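Local coordinates for periplasmic branched-chain amino acid-binding protein (Burkholderia mallei, PDB 3I09) that probably binds branched-chain amino acids or related small carboxylates in the periplasm and delivers them to an ABC transporter, at residues I10-G15 and Y49-N54; T79-A84 and I101-D106; K96-I101 and P115-Y120. All coordinates share one frame; numbering follows the deposited sequence. Where two conformers were deposited one is given.

Contact 1: residues I10-G15 and Y49-N54; sequences ITDMSG and YADHQN
Ile10 pairs with Ala50 and Thr11 with Asp51 in parallel register, their CA atoms 5.0 and 5.5 Å apart, at the C-terminal ends of strands 5-11 and 43-51. Thr11 N gives Ala50 O a weak bond, and His52 N returns a firmer one to Thr11 O. Asp51, with CG anti to the backbone N (chi1 -180°), lays its carboxylate beside the turning chain 12-14. Its OD1 takes Met13 N (3.0 Å, nearly straight) on one face of the carboxylate and Gln53 N on the opposite face, the latter closing an Asx turn. OD2 uses its syn lone pair for Ser14 OG at 2.6 Å. Asp12 runs alongside, its carboxylate plane only 20° from that of Asp51, and OD1 collects Ser14 N, an Asx turn, and Gly15 N, which extends it to an Asx motif. Asn54 ND2 comes down on Asp12 OD2 from above the carboxylate plane (2.9 Å); Tyr17 N also donates to that oxygen. One face of the His52 ring is covered by the peptide between Thr11 and Asp12, Thr11 C 3.5 Å from the ring plane over its centre, while NE2 bonds to Thr79 O. In the conformer given, the selenium of Met13, a selenomethionine, stands obliquely to the Tyr49 ring, 3.8 Å from CD2, a Met-aromatic contact. These loops follow parallel strands and face the ligand cleft. The two carboxylates approach to 3.9 Å between Asp12 OD1 and Asp51 OD1, and the N-H and O-H donors around them probably offset the repulsion.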
# COMPACT_ATOMS: atom_id res chain seq x y z
N ILE A 10 -11.15 -0.45 8.30
CA ILE A 10 -11.17 -1.92 8.24
C ILE A 10 -9.88 -2.44 7.65
O ILE A 10 -9.49 -2.10 6.51
CB ILE A 10 -12.35 -2.47 7.43
CG1 ILE A 10 -13.67 -1.90 7.92
CG2 ILE A 10 -12.33 -4.04 7.53
CD1 ILE A 10 -14.91 -2.39 7.12
N THR A 11 -9.16 -3.24 8.43
CA THR A 11 -7.85 -3.71 8.05
C THR A 11 -7.54 -5.01 8.76
O THR A 11 -8.35 -5.50 9.56
CB THR A 11 -6.74 -2.64 8.33
OG1 THR A 11 -5.57 -2.95 7.56
CG2 THR A 11 -6.38 -2.56 9.84
N ASP A 12 -6.43 -5.62 8.40
CA ASP A 12 -5.96 -6.83 9.12
C ASP A 12 -5.30 -6.37 10.44
O ASP A 12 -4.24 -5.75 10.42
CB ASP A 12 -4.92 -7.57 8.28
CG ASP A 12 -4.29 -8.75 9.02
OD1 ASP A 12 -4.85 -9.16 10.05
OD2 ASP A 12 -3.24 -9.27 8.55
N MSE A 13 -5.94 -6.70 11.56
CA MSE A 13 -5.36 -6.33 12.86
C MSE A 13 -4.74 -7.50 13.58
O MSE A 13 -4.19 -7.34 14.67
CB MSE A 13 -6.41 -5.64 13.73
CG MSE A 13 -6.70 -4.25 13.26
SE MSE A 13 -8.17 -3.48 14.24
CE MSE A 13 -7.30 -3.16 15.93
N SER A 14 -4.79 -8.69 12.96
CA SER A 14 -4.34 -9.91 13.65
C SER A 14 -3.39 -10.85 12.90
O SER A 14 -2.78 -11.70 13.53
CB SER A 14 -5.56 -10.72 14.14
OG SER A 14 -6.53 -10.97 13.13
N GLY A 15 -3.28 -10.72 11.58
CA GLY A 15 -2.49 -11.66 10.77
C GLY A 15 -1.21 -11.05 10.20
O GLY A 15 -0.58 -10.17 10.82
N TYR A 49 -13.85 0.88 13.97
CA TYR A 49 -12.89 0.01 13.31
C TYR A 49 -13.26 -1.45 13.39
O TYR A 49 -14.08 -1.83 14.21
CB TYR A 49 -11.50 0.25 13.89
CG TYR A 49 -11.39 -0.12 15.35
CD1 TYR A 49 -11.75 0.77 16.34
CD2 TYR A 49 -10.92 -1.37 15.72
CE1 TYR A 49 -11.65 0.43 17.69
CE2 TYR A 49 -10.82 -1.72 17.07
CZ TYR A 49 -11.20 -0.83 18.02
OH TYR A 49 -11.09 -1.18 19.34
N ALA A 50 -12.67 -2.25 12.52
CA ALA A 50 -12.90 -3.69 12.55
C ALA A 50 -11.69 -4.40 11.99
O ALA A 50 -10.99 -3.86 11.13
CB ALA A 50 -14.17 -4.04 11.74
N ASP A 51 -11.46 -5.61 12.49
CA ASP A 51 -10.41 -6.50 11.96
C ASP A 51 -11.09 -7.39 10.93
O ASP A 51 -12.00 -8.18 11.29
CB ASP A 51 -9.91 -7.39 13.11
CG ASP A 51 -8.82 -8.36 12.69
OD1 ASP A 51 -8.40 -8.39 11.50
OD2 ASP A 51 -8.35 -9.12 13.58
N HIS A 52 -10.69 -7.28 9.67
CA HIS A 52 -11.28 -8.17 8.64
C HIS A 52 -10.73 -9.58 8.62
O HIS A 52 -11.27 -10.42 7.90
CB HIS A 52 -11.29 -7.57 7.23
CG HIS A 52 -9.96 -7.18 6.67
ND1 HIS A 52 -8.84 -7.98 6.70
CD2 HIS A 52 -9.62 -6.10 5.92
CE1 HIS A 52 -7.86 -7.40 6.02
NE2 HIS A 52 -8.31 -6.25 5.55
N GLN A 53 -9.67 -9.81 9.37
CA GLN A 53 -9.07 -11.14 9.48
C GLN A 53 -8.68 -11.69 8.10
O GLN A 53 -8.65 -12.89 7.88
CB GLN A 53 -10.04 -12.10 10.18
CG GLN A 53 -10.70 -11.50 11.44
CD GLN A 53 -11.35 -12.54 12.32
OE1 GLN A 53 -10.79 -13.63 12.55
NE2 GLN A 53 -12.52 -12.21 12.84
N ASN A 54 -8.35 -10.80 7.16
CA ASN A 54 -8.05 -11.21 5.78
C ASN A 54 -9.15 -12.01 5.08
O ASN A 54 -8.87 -12.87 4.24
CB ASN A 54 -6.70 -11.92 5.71
CG ASN A 54 -5.59 -10.97 6.03
OD1 ASN A 54 -5.46 -9.95 5.35
ND2 ASN A 54 -4.79 -11.29 7.07

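Contact 2: residues T79-A84 and I101-D106; sequences TNSATA and IGAGAD. With AAE (acetoacetic acid), chain C.
Ser81 sets OG anti to its own carbonyl carbon (chi1 -72°), which turns the hydroxyl toward Ala103-Ala105, while Asn80, extended with CG anti to N (chi1 -174°), swings its amide the other way, back over the start of helix 81-94. The Ser81 hydroxyl then works in two directions: it accepts from Ala105 N at 3.0 Å and donates to O1 of the bound acetoacetic acid at 2.5 Å. Its CB and OG also rest against the methyl of Ala105. Gly104 N reaches the same O1 (2.8 Å, 168° at the hydrogen), and Ser81 N holds the other carboxyl oxygen, O3. One acid group is thus gripped by both loops, with Tyr150 OH adding a bond to the ligand from outside the two segments. This is the ligand site of a type I periplasmic binding protein, where loops after parallel strands and the N-terminus of a helix receive the acid group of the ligand, as would be consistent with amino acid binding in this family; the helix end probably favours the negative charge. Asn80 is the N-cap of that helix, OD1 accepting from Thr83 N and, weakly, from Ala82 N, while its ND2 bonds to Asn54 OD1. Asn80 N donates an almost straight bond to the ketone oxygen O8 (2.9 Å). The methyls of Ala84 and Ala103 press together at 3.4 Å between CB atoms, tighter than ordinary van der Waals contact. Thr79 CA sits 3.8 Å from Gly102 C, backbone against backbone, and the CB of Thr79 touches O8.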
# COMPACT_ATOMS: atom_id res chain seq x y z
N THR A 79 -5.31 -3.06 4.63
CA THR A 79 -4.54 -4.03 3.86
C THR A 79 -5.45 -5.11 3.25
O THR A 79 -6.63 -5.23 3.59
CB THR A 79 -3.45 -4.66 4.75
OG1 THR A 79 -4.03 -5.14 5.96
CG2 THR A 79 -2.34 -3.62 5.11
N ASN A 80 -4.88 -5.83 2.29
CA ASN A 80 -5.45 -7.00 1.64
C ASN A 80 -6.35 -6.60 0.46
O ASN A 80 -7.46 -6.09 0.65
CB ASN A 80 -6.17 -7.91 2.64
CG ASN A 80 -6.65 -9.21 1.99
OD1 ASN A 80 -7.19 -9.19 0.86
ND2 ASN A 80 -6.47 -10.35 2.70
N SER A 81 -5.85 -6.82 -0.76
CA SER A 81 -6.55 -6.38 -1.96
C SER A 81 -7.88 -7.11 -2.19
O SER A 81 -8.75 -6.55 -2.81
CB SER A 81 -5.69 -6.51 -3.22
OG SER A 81 -4.66 -5.54 -3.25
N ALA A 82 -8.03 -8.34 -1.69
CA ALA A 82 -9.33 -9.04 -1.83
C ALA A 82 -10.37 -8.26 -1.01
O ALA A 82 -11.50 -8.01 -1.49
CB ALA A 82 -9.25 -10.49 -1.38
N THR A 83 -10.00 -7.84 0.21
CA THR A 83 -10.90 -7.02 1.03
C THR A 83 -11.10 -5.64 0.43
O THR A 83 -12.21 -5.09 0.48
CB THR A 83 -10.48 -6.89 2.50
OG1 THR A 83 -9.38 -5.99 2.64
CG2 THR A 83 -10.11 -8.23 3.11
N ALA A 84 -10.06 -5.08 -0.17
CA ALA A 84 -10.18 -3.75 -0.78
C ALA A 84 -11.24 -3.74 -1.88
O ALA A 84 -11.98 -2.76 -2.03
CB ALA A 84 -8.83 -3.27 -1.38
N ILE A 101 -5.89 2.74 1.54
CA ILE A 101 -4.46 2.96 1.76
C ILE A 101 -3.65 1.65 1.68
O ILE A 101 -2.65 1.55 0.94
CB ILE A 101 -4.19 3.59 3.15
CG1 ILE A 101 -4.56 5.09 3.17
CG2 ILE A 101 -2.72 3.45 3.53
CD1 ILE A 101 -5.94 5.38 2.92
N GLY A 102 -4.06 0.64 2.45
CA GLY A 102 -3.18 -0.48 2.67
C GLY A 102 -3.03 -1.46 1.52
O GLY A 102 -2.01 -2.17 1.45
N ALA A 103 -4.01 -1.50 0.62
CA ALA A 103 -4.06 -2.48 -0.45
C ALA A 103 -3.42 -1.93 -1.70
O ALA A 103 -3.42 -0.74 -1.95
CB ALA A 103 -5.52 -2.92 -0.74
N GLY A 104 -2.81 -2.82 -2.48
CA GLY A 104 -2.09 -2.43 -3.66
C GLY A 104 -2.69 -2.63 -5.02
O GLY A 104 -2.26 -1.98 -5.94
N ALA A 105 -3.64 -3.55 -5.18
CA ALA A 105 -4.02 -3.93 -6.54
C ALA A 105 -4.46 -2.72 -7.37
O ALA A 105 -5.39 -1.99 -6.99
CB ALA A 105 -5.14 -4.98 -6.54
N ASP A 106 -3.82 -2.54 -8.53
CA ASP A 106 -4.19 -1.43 -9.43
C ASP A 106 -5.59 -1.58 -10.05
O ASP A 106 -6.10 -0.64 -10.66
CB ASP A 106 -3.11 -1.16 -10.50
CG ASP A 106 -3.03 -2.22 -11.59
OD1 ASP A 106 -3.48 -3.36 -11.40
OD2 ASP A 106 -2.43 -1.89 -12.65
O1 AAE C . -2.85 -5.38 -1.47
C2 AAE C . -2.44 -6.26 -0.70
O3 AAE C . -3.07 -7.32 -0.48
C4 AAE C . -1.07 -6.08 -0.06
C5 AAE C . -1.19 -5.42 1.29
O8 AAE C . -2.26 -4.88 1.67
C9 AAE C . 0.10 -5.30 2.05

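Contact 3: residues K96-I101 and P115-Y120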
# COMPACT_ATOMS: atom_id res chain seq x y z
N LYS A 96 -20.74 5.94 -1.33
CA LYS A 96 -20.07 6.42 -0.13
C LYS A 96 -18.59 6.57 -0.41
O LYS A 96 -18.01 5.76 -1.11
CB LYS A 96 -20.22 5.45 1.03
CG LYS A 96 -21.65 5.19 1.45
CD LYS A 96 -22.31 6.43 2.02
CE LYS A 96 -23.74 6.08 2.44
NZ LYS A 96 -24.58 7.27 2.66
N VAL A 97 -17.99 7.61 0.17
CA VAL A 97 -16.58 7.87 -0.03
C VAL A 97 -15.68 6.78 0.58
O VAL A 97 -15.79 6.43 1.77
CB VAL A 97 -16.17 9.27 0.53
CG1 VAL A 97 -14.63 9.53 0.34
CG2 VAL A 97 -17.04 10.38 -0.12
N TYR A 98 -14.80 6.24 -0.25
CA TYR A 98 -13.96 5.13 0.09
C TYR A 98 -12.50 5.48 -0.26
O TYR A 98 -12.16 5.66 -1.45
CB TYR A 98 -14.42 3.89 -0.66
CG TYR A 98 -13.53 2.65 -0.52
CD1 TYR A 98 -13.08 2.20 0.73
CD2 TYR A 98 -13.18 1.90 -1.63
CE1 TYR A 98 -12.30 1.05 0.84
CE2 TYR A 98 -12.41 0.77 -1.54
CZ TYR A 98 -11.97 0.34 -0.32
OH TYR A 98 -11.19 -0.78 -0.26
N ILE A 99 -11.65 5.54 0.76
CA ILE A 99 -10.25 5.79 0.53
C ILE A 99 -9.47 4.56 0.96
O ILE A 99 -9.52 4.15 2.13
CB ILE A 99 -9.76 7.02 1.27
CG1 ILE A 99 -10.59 8.22 0.85
CG2 ILE A 99 -8.28 7.25 0.95
CD1 ILE A 99 -10.22 9.52 1.58
N ASN A 100 -8.80 3.93 0.01
CA ASN A 100 -7.98 2.77 0.31
C ASN A 100 -6.49 3.12 0.40
O ASN A 100 -5.93 3.74 -0.50
CB ASN A 100 -8.16 1.66 -0.69
CG ASN A 100 -7.49 0.38 -0.21
OD1 ASN A 100 -6.27 0.29 -0.23
ND2 ASN A 100 -8.28 -0.57 0.32
N ILE A 101 -5.89 2.74 1.54
CA ILE A 101 -4.46 2.96 1.76
C ILE A 101 -3.65 1.65 1.68
O ILE A 101 -2.65 1.55 0.94
CB ILE A 101 -4.19 3.59 3.15
CG1 ILE A 101 -4.56 5.09 3.17
CG2 ILE A 101 -2.72 3.45 3.53
CD1 ILE A 101 -5.94 5.38 2.92
N PRO A 115 -16.48 6.12 -9.15
CA PRO A 115 -16.49 7.53 -8.87
C PRO A 115 -16.37 7.89 -7.40
O PRO A 115 -16.27 9.07 -7.10
CB PRO A 115 -17.87 7.99 -9.35
CG PRO A 115 -18.44 6.86 -10.07
CD PRO A 115 -17.83 5.64 -9.48
N TYR A 116 -16.34 6.88 -6.52
CA TYR A 116 -16.29 7.09 -5.08
C TYR A 116 -15.02 6.55 -4.42
O TYR A 116 -14.96 6.51 -3.18
CB TYR A 116 -17.54 6.44 -4.43
CG TYR A 116 -18.80 7.10 -4.95
CD1 TYR A 116 -19.23 8.31 -4.42
CD2 TYR A 116 -19.48 6.57 -6.02
CE1 TYR A 116 -20.34 8.96 -4.93
CE2 TYR A 116 -20.62 7.22 -6.52
CZ TYR A 116 -21.02 8.40 -5.98
OH TYR A 116 -22.14 9.04 -6.49
N THR A 117 -14.02 6.17 -5.23
CA THR A 117 -12.83 5.48 -4.74
C THR A 117 -11.60 6.35 -4.86
O THR A 117 -11.40 6.98 -5.90
CB THR A 117 -12.63 4.21 -5.53
OG1 THR A 117 -13.81 3.39 -5.40
CG2 THR A 117 -11.34 3.44 -5.06
N VAL A 118 -10.80 6.39 -3.81
CA VAL A 118 -9.50 7.01 -3.87
C VAL A 118 -8.48 5.94 -3.49
O VAL A 118 -8.65 5.28 -2.46
CB VAL A 118 -9.41 8.19 -2.89
CG1 VAL A 118 -7.99 8.80 -2.89
CG2 VAL A 118 -10.46 9.23 -3.27
N HIS A 119 -7.41 5.81 -4.29
CA HIS A 119 -6.32 4.89 -3.99
C HIS A 119 -5.13 5.75 -3.61
O HIS A 119 -4.53 6.42 -4.44
CB HIS A 119 -6.05 3.94 -5.16
CG HIS A 119 -5.37 2.64 -4.75
ND1 HIS A 119 -4.92 1.72 -5.67
CD2 HIS A 119 -5.14 2.10 -3.53
CE1 HIS A 119 -4.38 0.69 -5.04
NE2 HIS A 119 -4.50 0.89 -3.74
N TYR A 120 -4.83 5.78 -2.31
CA TYR A 120 -4.11 6.89 -1.74
C TYR A 120 -2.58 6.78 -1.70
O TYR A 120 -1.90 7.80 -1.90
CB TYR A 120 -4.62 7.21 -0.34
CG TYR A 120 -4.27 8.61 0.16
CD1 TYR A 120 -5.11 9.69 -0.10
CD2 TYR A 120 -3.16 8.83 1.00
CE1 TYR A 120 -4.83 10.97 0.41
CE2 TYR A 120 -2.86 10.11 1.50
CZ TYR A 120 -3.72 11.17 1.21
OH TYR A 120 -3.46 12.44 1.67
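Tyr98 begins with CB 3.7 Å from Tyr116 O, the carbonyl that its own N-H grips. CG lies anti to the backbone N (chi1 174°), carrying the ring alongside Thr117, whose OG1 sits at the ring edge, 4.1 Å from CD2; that hydroxyl has its polar partners in Asn88 and Thr114. At the tip, OH accepts from Asn100 ND2, two residues along the same strand and on the same face of the sheet, and also bonds to Ala84 O in helix 81-94, which covers this face. The backbones beneath are plainly parallel, strands 97-100 and 117-119 running 15° apart with axes 4.8 Å from each other. Four hydrogen bonds alternate between them: Tyr98 N to Tyr116 O, Val118 N to Tyr98 O, Asn100 N to Val118 O and Tyr120 N to Asn100 O. Asn100 and His119 stand side by side on the Tyr98 face, amide and imidazole planes 75° apart. The edge of the imidazole meets backbone oxygen, CD2 lying 3.5 Å from Asn100 O in the ring plane, while NE2 bonds to Ala103 O. Across the sheet Ile99 occupies the other face. Its CG1 packs on Val118 CB at 3.9 Å and its CG2 on Tyr120 CB, while CD1 of Ile101 meets that same CB at 4.0 Å. Helix 278-297 covers this side, and there Tyr120 OH finds Ser285 and Thr289. The pairing adds strand 117-119 at the edge of the six-stranded sheet. One face is therefore largely apolar, whereas the other buries polar groups that answer one another: the Asn100 amide steadies the Tyr98 hydroxyl and, through OD1, takes Ala103 N, tying the end of the strand to the loop that follows it.

How the contacts relate
All three contacts belong to the lobe built on one six-stranded sheet, and contacts 1 and 3, with centres about 18 Å apart, lie on different strand pairs without touching. Contact 2 stands between them, its centre about 12 and 11 Å from theirs, and holds the acetoacetic acid. Contact 1 serves as a second shell to the ligand-binding loop through His52 NE2 to Thr79 O (2.8 Å) and Asn54 OD1 to Asn80 ND2 (2.9 Å). Contact 3 does the same from its own side, with His119 NE2 to Ala103 O at 2.6 Å and Tyr98 OH to Ala84 O at 2.8 Å. Ile101 is common to contacts 2 and 3, where strand 97-100 passes into the pocket loop.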